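Long-range contacts in pesticidal crystal protein Cry4Aa (Bacillus thuringiensis, PDB 2C9K), which kills mosquito larvae by binding to midgut epithelial cells and bringing about their colloid-osmotic lysis: residues 1-6 against 49-53; 291-295 against 476-482; 465-469 against 515-519; 549-555 against 566-572. One frame throughout, in Å; residues are numbered along the deposited sequence.

Interaction 1. Residues 1-6 against 49-53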
# COMPACT_ATOMS: atom_id res chain seq x y z
N GLY A 1 4.52 -0.63 -12.97
CA GLY A 1 4.42 -0.74 -14.45
C GLY A 1 4.23 0.62 -15.09
O GLY A 1 4.72 1.62 -14.56
N GLU A 2 3.53 0.67 -16.23
CA GLU A 2 3.28 1.94 -16.91
C GLU A 2 1.77 2.22 -16.97
O GLU A 2 1.09 1.86 -17.92
CB GLU A 2 3.92 1.93 -18.31
CG GLU A 2 3.01 1.57 -19.48
CD GLU A 2 2.57 0.12 -19.49
OE1 GLU A 2 2.55 -0.52 -18.41
OE2 GLU A 2 2.24 -0.38 -20.59
N LEU A 3 1.26 2.86 -15.92
CA LEU A 3 -0.15 3.22 -15.83
C LEU A 3 -0.34 3.93 -14.49
O LEU A 3 -0.44 3.28 -13.45
CB LEU A 3 -1.01 1.95 -15.92
CG LEU A 3 -2.52 2.11 -16.15
CD1 LEU A 3 -2.81 3.38 -16.95
CD2 LEU A 3 -3.05 0.88 -16.88
N SER A 4 -0.38 5.26 -14.53
CA SER A 4 -0.48 6.08 -13.33
C SER A 4 -1.83 6.21 -12.64
O SER A 4 -1.90 6.74 -11.54
CB SER A 4 0.05 7.48 -13.62
OG SER A 4 -0.77 8.15 -14.56
N ALA A 5 -2.90 5.74 -13.26
CA ALA A 5 -4.21 5.86 -12.62
C ALA A 5 -4.21 5.14 -11.27
O ALA A 5 -4.71 5.68 -10.28
CB ALA A 5 -5.29 5.28 -13.52
N TYR A 6 -3.66 3.93 -11.23
CA TYR A 6 -3.59 3.15 -10.00
C TYR A 6 -3.09 4.02 -8.85
O TYR A 6 -3.78 4.19 -7.84
CB TYR A 6 -2.62 1.97 -10.17
CG TYR A 6 -3.06 0.91 -11.17
CD1 TYR A 6 -2.12 0.09 -11.78
CD2 TYR A 6 -4.40 0.73 -11.49
CE1 TYR A 6 -2.50 -0.90 -12.68
CE2 TYR A 6 -4.80 -0.25 -12.39
CZ TYR A 6 -3.84 -1.06 -12.98
OH TYR A 6 -4.22 -2.03 -13.89
N ASP A 49 -7.25 -1.24 -20.88
CA ASP A 49 -5.87 -1.15 -20.46
C ASP A 49 -5.66 -1.87 -19.14
O ASP A 49 -4.68 -2.60 -18.97
CB ASP A 49 -5.45 0.31 -20.32
CG ASP A 49 -5.49 1.05 -21.63
OD1 ASP A 49 -5.26 0.42 -22.68
OD2 ASP A 49 -5.75 2.28 -21.62
N PHE A 50 -6.58 -1.68 -18.20
CA PHE A 50 -6.46 -2.35 -16.91
C PHE A 50 -6.51 -3.86 -17.09
O PHE A 50 -5.70 -4.58 -16.52
CB PHE A 50 -7.59 -1.91 -15.96
CG PHE A 50 -7.41 -0.52 -15.38
CD1 PHE A 50 -8.21 -0.10 -14.33
CD2 PHE A 50 -6.46 0.36 -15.90
CE1 PHE A 50 -8.08 1.18 -13.80
CE2 PHE A 50 -6.32 1.65 -15.38
CZ PHE A 50 -7.13 2.06 -14.33
N ILE A 51 -7.45 -4.34 -17.90
CA ILE A 51 -7.59 -5.77 -18.14
C ILE A 51 -6.46 -6.35 -18.99
O ILE A 51 -5.90 -7.40 -18.68
CB ILE A 51 -8.94 -6.10 -18.81
CG1 ILE A 51 -10.09 -5.59 -17.95
CG2 ILE A 51 -9.08 -7.61 -18.98
CD1 ILE A 51 -11.44 -5.90 -18.52
N THR A 52 -6.12 -5.66 -20.07
CA THR A 52 -5.05 -6.13 -20.93
C THR A 52 -3.74 -6.23 -20.17
O THR A 52 -3.02 -7.22 -20.28
CB THR A 52 -4.87 -5.19 -22.12
OG1 THR A 52 -6.09 -5.16 -22.88
CG2 THR A 52 -3.74 -5.66 -23.02
N GLN A 53 -3.43 -5.21 -19.37
CA GLN A 53 -2.19 -5.21 -18.61
C GLN A 53 -2.13 -6.36 -17.62
O GLN A 53 -1.09 -7.01 -17.46
CB GLN A 53 -1.99 -3.88 -17.87
CG GLN A 53 -0.58 -3.74 -17.28
CD GLN A 53 -0.33 -2.41 -16.60
OE1 GLN A 53 0.78 -2.14 -16.14
NE2 GLN A 53 -1.36 -1.58 -16.52
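Tyr6 sets one corner of its ring over the ring of Phe50. Its CE2 stands 3.6 Å above the Phe50 plane, over the centre of that ring. The two planes are inclined at 49° and the centroids lie 4.8 Å apart, so the rings meet obliquely. With its CG anti to the carbonyl carbon, Tyr6 runs back along Phe50, and its OH ends 3.8 Å from Phe50 CA.

Ala5 meets the same ring in another way. Its CB lies in the ring plane, at the edge, 3.8 Å from Phe50 CZ. Leu3 crosses Phe50 at about a right angle and brings its CD2 to 3.6 Å from Phe50 CD2.

The contact belongs to the N-terminal helical bundle, the domain linked to pore formation in three-domain Cry toxins. It sets the start of helix 5-16 against helix 46-58. Helix 140-164 adds Ser141, Ser142 and Gln145 around Phe50, and helix 222-240 touches Tyr6 through Thr234 and Ala235.

Gln53 flanks the aromatic pair on the next turn of its helix. Its CG is anti to the backbone N (chi1 -169°) and the chain beyond is extended. This carries the amide across to Leu3 and Glu2. The amide plane is inclined 19° to the Tyr6 ring plane, and the two side chains point in opposite directions.

Interaction 2. Residues 291-295 against 476-482; sequences HLFTW and AVKANSL
Leu292 and Val477 bury more surface here than any other residues, and they meet mainly through the Val477 backbone. Leu292 CA lies 3.4 Å from Val477 O. The Leu292 side chain has CG anti to its carbonyl carbon (chi1 -64°), which sends it along the turn that follows Val477. Its CD1 comes to 3.6 Å from Ala479 O and 4.1 Å from Leu482 CB. Its CD2 faces Ala479 CB more loosely. Val477 turns CG1 to the backbone of His291.

The same Val477 O accepts a hydrogen bond from Phe293 N at 2.8 Å. The N-H...O angle is 145°, and the donor is tilted 29° from the carbonyl plane. A water continues the link. It donates to Phe293 O, at 2.8 Å from the water oxygen, and to Ala479 O.

This is a junction between two domains of the three-domain Cry fold. Residues 291-295 lead into strand 294-303 of the beta-prism domain. Residues 476-482 form a 3-10 turn and enter the beta sandwich of the C-terminal domain. There the backbones of Asn480 and Ser481 both bond to Lys507, which makes a classic beta bulge.

Lys478 runs alongside Phe293 in the same direction. Lys478 CD rests 3.9 Å from Phe293 CB. The lysine chain curls at each torsion beyond CB, and its NZ ends in a salt bridge with Glu258 and hydrogen bonds with Asp461 O and Asn464 OD1. Its CE passes near Trp295. Phe293 CE2 stands over one face of the Trp295 ring.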
# COMPACT_ATOMS: atom_id res chain seq x y z
N HIS A 291 8.01 -6.75 9.18
CA HIS A 291 8.81 -5.97 10.10
C HIS A 291 8.14 -4.65 10.43
O HIS A 291 7.08 -4.33 9.88
CB HIS A 291 10.18 -5.68 9.48
CG HIS A 291 10.11 -4.88 8.22
ND1 HIS A 291 10.36 -5.42 6.97
CD2 HIS A 291 9.83 -3.57 8.00
CE1 HIS A 291 10.25 -4.48 6.05
NE2 HIS A 291 9.93 -3.35 6.65
N LEU A 292 8.75 -3.89 11.34
CA LEU A 292 8.26 -2.56 11.71
C LEU A 292 8.75 -1.65 10.59
O LEU A 292 9.88 -1.80 10.12
CB LEU A 292 8.88 -2.10 13.04
CG LEU A 292 8.56 -2.88 14.31
CD1 LEU A 292 9.34 -2.28 15.49
CD2 LEU A 292 7.05 -2.86 14.57
N PHE A 293 7.92 -0.71 10.17
CA PHE A 293 8.31 0.19 9.09
C PHE A 293 9.74 0.73 9.25
O PHE A 293 10.12 1.15 10.34
CB PHE A 293 7.32 1.35 9.00
CG PHE A 293 7.43 2.13 7.73
CD1 PHE A 293 6.74 1.72 6.60
CD2 PHE A 293 8.24 3.25 7.65
CE1 PHE A 293 6.88 2.43 5.41
CE2 PHE A 293 8.38 3.96 6.47
CZ PHE A 293 7.70 3.55 5.35
N THR A 294 10.53 0.70 8.18
CA THR A 294 11.90 1.22 8.26
C THR A 294 12.18 2.31 7.22
O THR A 294 11.58 2.33 6.14
CB THR A 294 12.99 0.11 8.06
OG1 THR A 294 12.91 -0.42 6.73
CG2 THR A 294 12.80 -1.01 9.06
N TRP A 295 13.08 3.22 7.56
CA TRP A 295 13.48 4.29 6.66
C TRP A 295 14.92 4.05 6.22
O TRP A 295 15.78 3.71 7.03
CB TRP A 295 13.34 5.64 7.35
CG TRP A 295 11.98 5.88 7.86
CD1 TRP A 295 11.49 5.58 9.11
CD2 TRP A 295 10.91 6.49 7.15
NE1 TRP A 295 10.18 5.98 9.21
CE2 TRP A 295 9.80 6.54 8.03
CE3 TRP A 295 10.77 7.00 5.86
CZ2 TRP A 295 8.57 7.08 7.65
CZ3 TRP A 295 9.55 7.54 5.49
CH2 TRP A 295 8.47 7.58 6.38
N ALA A 476 0.23 0.33 13.65
CA ALA A 476 1.05 -0.19 14.74
C ALA A 476 2.48 -0.52 14.30
O ALA A 476 3.40 -0.55 15.11
CB ALA A 476 0.40 -1.41 15.35
N VAL A 477 2.68 -0.77 13.01
CA VAL A 477 4.01 -1.08 12.53
C VAL A 477 4.89 0.16 12.43
O VAL A 477 6.08 0.05 12.12
CB VAL A 477 3.99 -1.80 11.15
CG1 VAL A 477 3.44 -3.21 11.31
CG2 VAL A 477 3.15 -1.00 10.16
N LYS A 478 4.32 1.34 12.69
CA LYS A 478 5.10 2.58 12.64
C LYS A 478 5.83 2.78 13.97
O LYS A 478 6.39 3.84 14.24
CB LYS A 478 4.20 3.80 12.38
CG LYS A 478 3.60 3.88 10.99
CD LYS A 478 4.66 4.05 9.92
CE LYS A 478 5.47 5.33 10.12
NZ LYS A 478 4.61 6.54 10.15
N ALA A 479 5.81 1.74 14.79
CA ALA A 479 6.47 1.76 16.09
C ALA A 479 7.96 1.53 15.90
O ALA A 479 8.38 1.11 14.82
CB ALA A 479 5.89 0.68 16.99
N ASN A 480 8.75 1.79 16.94
CA ASN A 480 10.19 1.60 16.86
C ASN A 480 10.77 0.63 17.90
O ASN A 480 11.99 0.47 18.00
CB ASN A 480 10.91 2.95 16.96
CG ASN A 480 10.45 3.77 18.15
OD1 ASN A 480 10.07 3.23 19.19
ND2 ASN A 480 10.50 5.10 18.02
N SER A 481 9.90 -0.02 18.66
CA SER A 481 10.34 -0.98 19.67
C SER A 481 9.35 -2.14 19.78
O SER A 481 8.14 -1.95 19.96
CB SER A 481 10.49 -0.30 21.03
OG SER A 481 10.88 -1.25 22.01
N LEU A 482 9.87 -3.36 19.69
CA LEU A 482 9.02 -4.54 19.75
C LEU A 482 9.52 -5.59 20.74
O LEU A 482 10.64 -6.08 20.63
CB LEU A 482 8.95 -5.15 18.36
CG LEU A 482 8.13 -6.42 18.16
CD1 LEU A 482 6.64 -6.09 18.23
CD2 LEU A 482 8.50 -7.02 16.80
O HOH W 1 8.87 2.24 12.59

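Interaction 3. Residues 465-469 against 515-519; sequences TIYTH and FQQSY
Gln517 NE2 donates to Thr468 O at 2.8 Å, with an N-H...O angle of 152°. The donor sits in the carbonyl plane of Thr468, on a lone pair. The acceptor lies only 5° out of the Gln517 amide plane. The other end of the amide is also held, because Gln517 OE1 accepts from Ser518 N at 3.0 Å. That donor comes from above the carbonyl plane of the Gln517 amide. Outside the two segments, NE2 has a weak second bond to Thr611 O.

A second polar approach joins Tyr519 OH and Tyr467 O, 3.0 Å apart. The Tyr467 carbonyl oxygen lies at the edge of the Tyr519 ring, near its plane. Tyr519 OH has a hydrogen bond with His512 NE2 as well as this approach to Tyr467 O.

Apolar contacts lie next to these groups. Ile466 turns CG2 onto the tyrosine, 3.7 Å from Tyr519 CE2. Thr468 has CG2 anti to its carbonyl carbon, while OG1 lies between the backbone N and the carbonyl carbon (chi1 64°). The methyl is thus directed between Gln517 CG and the Tyr519 hydroxyl. It also reaches Phe515, with Thr468 CG2 4.1 Å from Phe515 CB. Phe607 and Pro609 of strand 600-609 back the tyrosine.

Residues 465-469 are a loop before strand 471-475. Residues 515-519 open strand 517-527 of the C-terminal beta sandwich. The loop does not pair with that strand; the Ile466 backbone bonds to Gln511 and Ser513 OG instead. The direct bond between the two segments thus rests on the setting of the Gln517 amide.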
# COMPACT_ATOMS: atom_id res chain seq x y z
N THR A 465 3.23 12.20 13.10
CA THR A 465 2.46 13.31 13.63
C THR A 465 1.00 13.00 13.96
O THR A 465 0.34 12.18 13.31
CB THR A 465 2.50 14.55 12.71
OG1 THR A 465 1.58 14.37 11.63
CG2 THR A 465 3.90 14.73 12.15
N ILE A 466 0.54 13.65 15.02
CA ILE A 466 -0.82 13.51 15.49
C ILE A 466 -1.46 14.85 15.21
O ILE A 466 -1.00 15.87 15.72
CB ILE A 466 -0.83 13.18 17.00
CG1 ILE A 466 -0.18 11.80 17.20
CG2 ILE A 466 -2.25 13.22 17.54
CD1 ILE A 466 -0.05 11.34 18.63
N TYR A 467 -2.49 14.86 14.38
CA TYR A 467 -3.16 16.10 14.04
C TYR A 467 -4.26 16.41 15.04
O TYR A 467 -4.69 15.55 15.80
CB TYR A 467 -3.72 16.03 12.62
CG TYR A 467 -2.65 15.76 11.58
CD1 TYR A 467 -2.40 14.46 11.14
CD2 TYR A 467 -1.88 16.80 11.07
CE1 TYR A 467 -1.40 14.21 10.21
CE2 TYR A 467 -0.87 16.56 10.14
CZ TYR A 467 -0.63 15.27 9.71
OH TYR A 467 0.38 15.03 8.80
N THR A 468 -4.72 17.65 15.03
CA THR A 468 -5.75 18.12 15.95
C THR A 468 -7.11 18.39 15.34
O THR A 468 -8.08 18.57 16.07
CB THR A 468 -5.31 19.42 16.63
OG1 THR A 468 -5.18 20.44 15.63
CG2 THR A 468 -3.98 19.24 17.33
N HIS A 469 -7.19 18.45 14.02
CA HIS A 469 -8.43 18.76 13.33
C HIS A 469 -9.09 17.59 12.62
O HIS A 469 -9.93 17.79 11.74
CB HIS A 469 -8.20 19.88 12.31
CG HIS A 469 -7.37 19.46 11.13
ND1 HIS A 469 -6.08 19.00 11.25
CD2 HIS A 469 -7.67 19.40 9.81
CE1 HIS A 469 -5.62 18.67 10.06
NE2 HIS A 469 -6.56 18.91 9.17
N PHE A 515 0.10 22.58 18.10
CA PHE A 515 -1.08 23.08 18.79
C PHE A 515 -1.33 22.33 20.09
O PHE A 515 -0.54 21.48 20.49
CB PHE A 515 -2.33 22.97 17.89
CG PHE A 515 -2.18 23.65 16.57
CD1 PHE A 515 -1.53 23.01 15.52
CD2 PHE A 515 -2.66 24.93 16.38
CE1 PHE A 515 -1.36 23.64 14.29
CE2 PHE A 515 -2.49 25.58 15.16
CZ PHE A 515 -1.84 24.94 14.11
N GLN A 516 -2.43 22.66 20.74
CA GLN A 516 -2.81 22.01 21.98
C GLN A 516 -4.11 21.25 21.75
O GLN A 516 -5.02 21.77 21.14
CB GLN A 516 -3.01 23.05 23.07
CG GLN A 516 -3.56 22.49 24.35
CD GLN A 516 -2.93 23.14 25.54
OE1 GLN A 516 -1.73 23.00 25.77
NE2 GLN A 516 -3.74 23.87 26.31
N GLN A 517 -4.18 20.02 22.25
CA GLN A 517 -5.39 19.23 22.06
C GLN A 517 -5.57 18.10 23.06
O GLN A 517 -4.60 17.65 23.70
CB GLN A 517 -5.39 18.61 20.66
CG GLN A 517 -6.24 19.34 19.66
CD GLN A 517 -7.73 19.19 19.91
OE1 GLN A 517 -8.20 19.24 21.05
NE2 GLN A 517 -8.48 19.02 18.84
N SER A 518 -6.82 17.67 23.20
CA SER A 518 -7.17 16.56 24.06
C SER A 518 -7.67 15.48 23.11
O SER A 518 -8.21 15.79 22.05
CB SER A 518 -8.27 16.94 25.05
OG SER A 518 -7.71 17.44 26.26
N TYR A 519 -7.48 14.22 23.47
CA TYR A 519 -7.92 13.14 22.59
C TYR A 519 -8.44 11.96 23.36
O TYR A 519 -8.55 11.97 24.59
CB TYR A 519 -6.75 12.62 21.74
CG TYR A 519 -6.01 13.62 20.91
CD1 TYR A 519 -5.12 14.53 21.50
CD2 TYR A 519 -6.20 13.67 19.53
CE1 TYR A 519 -4.42 15.47 20.72
CE2 TYR A 519 -5.51 14.60 18.74
CZ TYR A 519 -4.63 15.50 19.35
OH TYR A 519 -3.97 16.43 18.57

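Interaction 4. Residues 549-555 against 566-572; sequences MALNPTF and KDFQYLE
Leu571 points toward Met549 and Leu551 across the C-terminal beta sandwich, the jelly-roll domain of three-domain Cry toxins. Strand 545-550 is an outer strand of a five-stranded sheet. Strand 569-572 pairs with strand 517-527 in the other sheet. The two segments run in opposite directions, 178° apart end to end.

The leucine can be followed outward. CB lies 3.5 Å from Met549 CE. CG is still near that methyl, at 4.0 Å from Met549 CE. There the chain forks. CD2 stays with the methionine, 3.8 Å from Met549 CE. CD1 extends the chain straight on to the next residues of that segment. It meets Ala550 O at 3.4 Å and Leu551 CD2 at 3.5 Å. Met549 has CG between its backbone N and carbonyl carbon (chi1 63°). The chain turns at chi3, which places CE beside Leu571 CB and near the Glu572 carbonyl.

Tyr525 of strand 517-527 touches Leu571, and its OH accepts a hydrogen bond from Asn552 N. At the far end, Phe555 CB packs 3.8 Å from Asp567 CG, while Asp567 OD1 accepts from Lys564 N.

Thr554 joins the segments there by a hydrogen bond. Its hydroxyl also bonds to Ser527 N. Thr554 OG1 donates to Asp567 O at 2.7 Å, in the carbonyl plane, with a C=O...O angle of 157°.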
# COMPACT_ATOMS: atom_id res chain seq x y z
N MET A 549 -7.41 -1.27 29.24
CA MET A 549 -8.70 -1.83 28.88
C MET A 549 -8.61 -3.31 28.46
O MET A 549 -7.53 -3.82 28.14
CB MET A 549 -9.33 -0.99 27.76
CG MET A 549 -8.54 -0.98 26.46
SD MET A 549 -9.28 0.01 25.12
CE MET A 549 -11.05 -0.37 25.34
N ALA A 550 -9.75 -3.99 28.49
CA ALA A 550 -9.84 -5.39 28.10
C ALA A 550 -10.33 -5.46 26.66
O ALA A 550 -11.25 -4.75 26.28
CB ALA A 550 -10.81 -6.12 29.01
N LEU A 551 -9.69 -6.32 25.87
CA LEU A 551 -10.07 -6.48 24.47
C LEU A 551 -11.10 -7.61 24.38
O LEU A 551 -11.15 -8.48 25.24
CB LEU A 551 -8.84 -6.82 23.63
CG LEU A 551 -7.81 -5.69 23.51
CD1 LEU A 551 -6.62 -6.17 22.69
CD2 LEU A 551 -8.45 -4.48 22.85
N ASN A 552 -11.92 -7.57 23.33
CA ASN A 552 -12.95 -8.59 23.14
C ASN A 552 -12.60 -9.53 22.01
O ASN A 552 -11.82 -9.19 21.12
CB ASN A 552 -14.29 -7.93 22.82
CG ASN A 552 -14.73 -6.95 23.88
OD1 ASN A 552 -15.42 -5.98 23.58
ND2 ASN A 552 -14.35 -7.21 25.13
N PRO A 553 -13.16 -10.75 22.02
CA PRO A 553 -12.88 -11.71 20.95
C PRO A 553 -13.50 -11.10 19.70
O PRO A 553 -14.51 -10.41 19.81
CB PRO A 553 -13.60 -12.96 21.40
CG PRO A 553 -13.60 -12.83 22.88
CD PRO A 553 -13.93 -11.39 23.10
N THR A 554 -12.92 -11.34 18.54
CA THR A 554 -13.47 -10.76 17.31
C THR A 554 -13.53 -11.79 16.19
O THR A 554 -14.26 -11.63 15.21
CB THR A 554 -12.64 -9.56 16.86
OG1 THR A 554 -11.37 -10.01 16.37
CG2 THR A 554 -12.41 -8.61 18.03
N PHE A 555 -12.76 -12.86 16.34
CA PHE A 555 -12.75 -13.92 15.35
C PHE A 555 -12.43 -15.23 16.05
O PHE A 555 -12.14 -15.24 17.25
CB PHE A 555 -11.73 -13.62 14.25
CG PHE A 555 -10.30 -13.84 14.65
CD1 PHE A 555 -9.66 -15.04 14.35
CD2 PHE A 555 -9.59 -12.84 15.31
CE1 PHE A 555 -8.31 -15.23 14.69
CE2 PHE A 555 -8.25 -13.03 15.65
CZ PHE A 555 -7.61 -14.23 15.34
N LYS A 566 -14.79 -8.06 8.87
CA LYS A 566 -15.56 -8.08 10.10
C LYS A 566 -14.74 -8.54 11.30
O LYS A 566 -15.13 -8.31 12.45
CB LYS A 566 -16.79 -8.98 9.91
CG LYS A 566 -17.61 -9.22 11.16
CD LYS A 566 -17.11 -10.43 11.92
CE LYS A 566 -17.32 -11.71 11.13
NZ LYS A 566 -18.77 -11.92 10.83
N ASP A 567 -13.59 -9.16 11.03
CA ASP A 567 -12.71 -9.67 12.08
C ASP A 567 -11.99 -8.59 12.86
O ASP A 567 -11.53 -8.84 13.97
CB ASP A 567 -11.70 -10.65 11.49
CG ASP A 567 -12.35 -11.92 10.96
OD1 ASP A 567 -11.67 -12.70 10.26
OD2 ASP A 567 -13.55 -12.14 11.26
N PHE A 568 -11.87 -7.40 12.29
CA PHE A 568 -11.22 -6.30 12.99
C PHE A 568 -12.29 -5.39 13.58
O PHE A 568 -13.26 -5.05 12.91
CB PHE A 568 -10.31 -5.51 12.05
CG PHE A 568 -9.08 -6.26 11.62
CD1 PHE A 568 -9.14 -7.16 10.56
CD2 PHE A 568 -7.88 -6.11 12.31
CE1 PHE A 568 -8.02 -7.89 10.19
CE2 PHE A 568 -6.76 -6.84 11.95
CZ PHE A 568 -6.83 -7.74 10.89
N GLN A 569 -12.11 -5.01 14.84
CA GLN A 569 -13.06 -4.13 15.52
C GLN A 569 -12.38 -2.95 16.20
O GLN A 569 -11.15 -2.83 16.17
CB GLN A 569 -13.87 -4.94 16.52
CG GLN A 569 -14.83 -5.91 15.84
CD GLN A 569 -15.84 -5.20 14.95
OE1 GLN A 569 -16.49 -5.82 14.10
NE2 GLN A 569 -15.98 -3.88 15.14
N TYR A 570 -13.18 -2.07 16.80
CA TYR A 570 -12.64 -0.88 17.44
C TYR A 570 -12.93 -0.72 18.92
O TYR A 570 -14.09 -0.76 19.34
CB TYR A 570 -13.15 0.37 16.73
CG TYR A 570 -12.75 0.53 15.28
CD1 TYR A 570 -13.20 -0.36 14.30
CD2 TYR A 570 -11.96 1.61 14.88
CE1 TYR A 570 -12.89 -0.17 12.96
CE2 TYR A 570 -11.63 1.81 13.54
CZ TYR A 570 -12.10 0.91 12.58
OH TYR A 570 -11.80 1.11 11.27
N LEU A 571 -11.88 -0.51 19.70
CA LEU A 571 -12.03 -0.27 21.13
C LEU A 571 -11.33 1.04 21.44
O LEU A 571 -10.32 1.38 20.81
CB LEU A 571 -11.44 -1.40 21.97
CG LEU A 571 -12.45 -2.51 22.28
CD1 LEU A 571 -11.81 -3.59 23.15
CD2 LEU A 571 -13.65 -1.89 22.97
N GLU A 572 -11.86 1.77 22.41
CA GLU A 572 -11.33 3.07 22.79
C GLU A 572 -11.08 3.13 24.29
O GLU A 572 -11.89 2.64 25.08
CB GLU A 572 -12.34 4.13 22.39
CG GLU A 572 -11.87 5.56 22.47
CD GLU A 572 -12.94 6.52 21.97
OE1 GLU A 572 -13.43 6.34 20.83
OE2 GLU A 572 -13.28 7.46 22.72

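In the fold
Interaction 1 stands apart in the helical domain. Its centre is about 31 Å from that of interaction 2, about 39 Å from interaction 3 and about 37 Å from interaction 4, and it lies on the opposite side of the chain's centre from all three. Interactions 2, 3 and 4 gather around the C-terminal beta sandwich, with centres about 22 to 25 Å apart. Nearest atoms are about 7 Å apart between interactions 2 and 3, and again between 3 and 4. The segments of 2 and 3 alternate along the chain. Interactions 3 and 4 share a sheet, in which strands 517-527 and 569-572 are neighbours. Interactions 2 and 4 both reach the five-stranded sheet, through its outer strands 481-482 and 545-550.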